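Local coordinates for benzoylformate Decarboxylase (Polynucleobacter necessarius, PDB 4K9Q), which probably decarboxylates benzoylformate to benzaldehyde and carbon dioxide, using thiamine diphosphate held with a magnesium ion, at residues Y434-I439 with K489-K494. Sequence-based numbering, arbitrary orientation.
Sequences YSVQGI and KAYGAK. With TPP (thiamine diphosphate), chain D.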
loop_
_atom_site.group_PDB
_atom_site.type_symbol
_atom_site.label_atom_id
_atom_site.label_comp_id
_atom_site.label_asym_id
_atom_site.label_seq_id
_atom_site.Cartn_x
_atom_site.Cartn_y
_atom_site.Cartn_z
ATOM N N TYR A 434 17.194 23.492 6.452
ATOM C CA TYR A 434 16.378 22.273 6.527
ATOM C C TYR A 434 16.956 21.229 7.468
ATOM O O TYR A 434 16.227 20.630 8.256
ATOM C CB TYR A 434 16.130 21.664 5.137
ATOM C CG TYR A 434 15.201 22.514 4.287
ATOM C CD1 TYR A 434 15.681 23.622 3.596
ATOM C CD2 TYR A 434 13.848 22.200 4.173
ATOM C CE1 TYR A 434 14.835 24.398 2.828
ATOM C CE2 TYR A 434 12.995 22.974 3.402
ATOM C CZ TYR A 434 13.498 24.073 2.736
ATOM O OH TYR A 434 12.687 24.868 1.966
ATOM N N SER A 435 18.272 21.038 7.399
ATOM C CA SER A 435 18.943 20.032 8.210
ATOM C C SER A 435 20.137 20.645 8.923
ATOM O O SER A 435 21.194 20.036 9.025
ATOM C CB SER A 435 19.392 18.855 7.345
ATOM O OG SER A 435 18.270 18.193 6.789
ATOM N N VAL A 436 19.940 21.864 9.412
ATOM C CA VAL A 436 20.987 22.625 10.072
ATOM C C VAL A 436 21.641 21.827 11.216
ATOM O O VAL A 436 22.834 21.992 11.501
ATOM C CB VAL A 436 20.431 23.995 10.562
ATOM C CG1 VAL A 436 19.434 23.820 11.697
ATOM C CG2 VAL A 436 21.550 24.924 10.947
ATOM N N GLN A 437 20.873 20.929 11.838
ATOM C CA GLN A 437 21.378 20.163 12.981
ATOM C C GLN A 437 22.570 19.275 12.611
ATOM O O GLN A 437 23.346 18.876 13.487
ATOM C CB GLN A 437 20.275 19.298 13.611
ATOM C CG GLN A 437 19.021 20.076 13.988
ATOM C CD GLN A 437 17.962 19.992 12.914
ATOM O OE1 GLN A 437 18.284 19.939 11.732
ATOM N NE2 GLN A 437 16.692 19.976 13.316
ATOM N N GLY A 438 22.701 18.959 11.323
ATOM C CA GLY A 438 23.798 18.130 10.843
ATOM C C GLY A 438 25.165 18.675 11.235
ATOM O O GLY A 438 26.120 17.915 11.391
ATOM N N ILE A 439 25.265 19.994 11.376
ATOM C CA ILE A 439 26.529 20.623 11.766
ATOM C C ILE A 439 27.091 20.001 13.045
ATOM O O ILE A 439 28.301 19.779 13.171
ATOM C CB ILE A 439 26.353 22.143 11.970
ATOM C CG1 ILE A 439 25.910 22.801 10.659
ATOM C CG2 ILE A 439 27.650 22.776 12.461
ATOM C CD1 ILE A 439 25.546 24.269 10.820
ATOM N N LYS A 489 27.738 28.687 15.544
ATOM C CA LYS A 489 28.146 28.740 16.946
ATOM C C LYS A 489 27.296 27.802 17.806
ATOM O O LYS A 489 27.800 27.141 18.717
ATOM C CB LYS A 489 28.049 30.180 17.462
ATOM C CG LYS A 489 28.449 30.360 18.919
ATOM C CD LYS A 489 28.298 31.812 19.352
ATOM C CE LYS A 489 28.652 31.994 20.823
ATOM N NZ LYS A 489 28.606 33.431 21.242
ATOM N N ALA A 490 26.008 27.735 17.496
ATOM C CA ALA A 490 25.074 26.913 18.253
ATOM C C ALA A 490 25.528 25.453 18.327
ATOM O O ALA A 490 25.329 24.784 19.336
ATOM C CB ALA A 490 23.683 27.002 17.629
ATOM N N TYR A 491 26.136 24.966 17.251
ATOM C CA TYR A 491 26.532 23.561 17.172
ATOM C C TYR A 491 28.031 23.355 17.328
ATOM O O TYR A 491 28.533 22.241 17.159
ATOM C CB TYR A 491 26.025 22.938 15.873
ATOM C CG TYR A 491 24.526 22.861 15.847
ATOM C CD1 TYR A 491 23.849 22.068 16.764
ATOM C CD2 TYR A 491 23.790 23.603 14.942
ATOM C CE1 TYR A 491 22.478 21.998 16.773
ATOM C CE2 TYR A 491 22.403 23.534 14.936
ATOM C CZ TYR A 491 21.762 22.732 15.856
ATOM O OH TYR A 491 20.389 22.658 15.863
ATOM N N GLY A 492 28.735 24.439 17.637
ATOM C CA GLY A 492 30.154 24.374 17.975
ATOM C C GLY A 492 31.133 24.519 16.818
ATOM O O GLY A 492 32.337 24.296 16.989
ATOM N N ALA A 493 30.639 24.900 15.643
ATOM C CA ALA A 493 31.516 25.095 14.490
ATOM C C ALA A 493 32.251 26.431 14.552
ATOM O O ALA A 493 31.764 27.388 15.161
ATOM C CB ALA A 493 30.719 24.998 13.186
ATOM N N LYS A 494 33.431 26.487 13.937
ATOM C CA LYS A 494 34.076 27.766 13.657
ATOM C C LYS A 494 33.116 28.486 12.727
ATOM O O LYS A 494 32.669 27.914 11.731
ATOM C CB LYS A 494 35.423 27.558 12.967
ATOM C CG LYS A 494 36.485 26.959 13.848
ATOM C CD LYS A 494 36.772 27.846 15.046
ATOM C CE LYS A 494 37.978 27.337 15.824
ATOM N NZ LYS A 494 39.198 27.310 14.960
HETATM N "N1'" TPP D . 11.398 21.874 0.586
HETATM C "C2'" TPP D . 12.229 20.801 0.303
HETATM C CM2 TPP D . 12.463 19.731 1.328
HETATM N "N3'" TPP D . 12.841 20.686 -0.931
HETATM C "C4'" TPP D . 12.634 21.648 -1.889
HETATM N "N4'" TPP D . 13.214 21.523 -3.080
HETATM C "C5'" TPP D . 11.829 22.751 -1.600
HETATM C "C6'" TPP D . 11.192 22.861 -0.365
HETATM C "C7'" TPP D . 11.600 23.806 -2.652
HETATM N N3 TPP D . 12.722 24.680 -2.965
HETATM C C2 TPP D . 13.539 24.547 -4.076
HETATM S S1 TPP D . 14.682 25.675 -4.194
HETATM C C5 TPP D . 14.174 26.386 -2.834
HETATM C C4 TPP D . 13.079 25.770 -2.236
HETATM C CM4 TPP D . 12.401 26.216 -0.964
HETATM C C6 TPP D . 14.911 27.627 -2.415
HETATM C C7 TPP D . 16.384 27.430 -2.096
HETATM O O7 TPP D . 16.788 28.638 -1.492
HETATM P PA TPP D . 18.317 28.898 -1.067
HETATM O O1A TPP D . 18.866 27.647 -0.442
HETATM O O2A TPP D . 18.403 30.059 -0.129
HETATM O O3A TPP D . 19.089 29.066 -2.466
HETATM P PB TPP D . 19.025 30.295 -3.502
HETATM O O1B TPP D . 18.027 29.913 -4.547
HETATM O O2B TPP D . 20.413 30.413 -4.090
HETATM O O3B TPP D . 18.586 31.553 -2.823
#
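Tyr491 lays its ring along the type I beta turn from Ser435 to Gly438, with Gln437 CA over one face, 4.3 Å from the ring centroid and 27° off the ring normal, a CH-pi contact. The Gln437 side chain runs alongside the phenol in the same direction, its CG 3.5 Å from Tyr491 OH. Both polar ends reach a second subunit: Tyr491 OH is hydrogen-bonded to OE1, and Gln437 NE2 to the backbone O, of Gln433 of that subunit, which suits a long amide and a phenol to this buried interface. Ile439 crosses Tyr491 at about a right angle. Its CG2, anti to the backbone N while CG1 sits beside that N (chi1 -62°), meets Tyr491 CB at 3.8 Å and Ala493 CB at 3.9 Å; the beta branch supplies this methyl, and the small Ala493 lets it sit close. This joins helix 438-445 to the Schellman motif ending helix 484-490, within the C-terminal thiamine diphosphate-binding domain; Gly492, the C-prime residue, takes the positive phi (90°) that a glycine adopts easily. Val436 CG2 adds a looser apolar touch on Tyr491 CE2. Just before the turn, Tyr434 meets the cofactor, its CE2 3.4 Å from N1' of thiamine diphosphate and its OH hydrogen-bonded to Asn23 of the second subunit. A leucine here would probably leave that asparagine without its phenol mate and open a gap beside the pyrimidine.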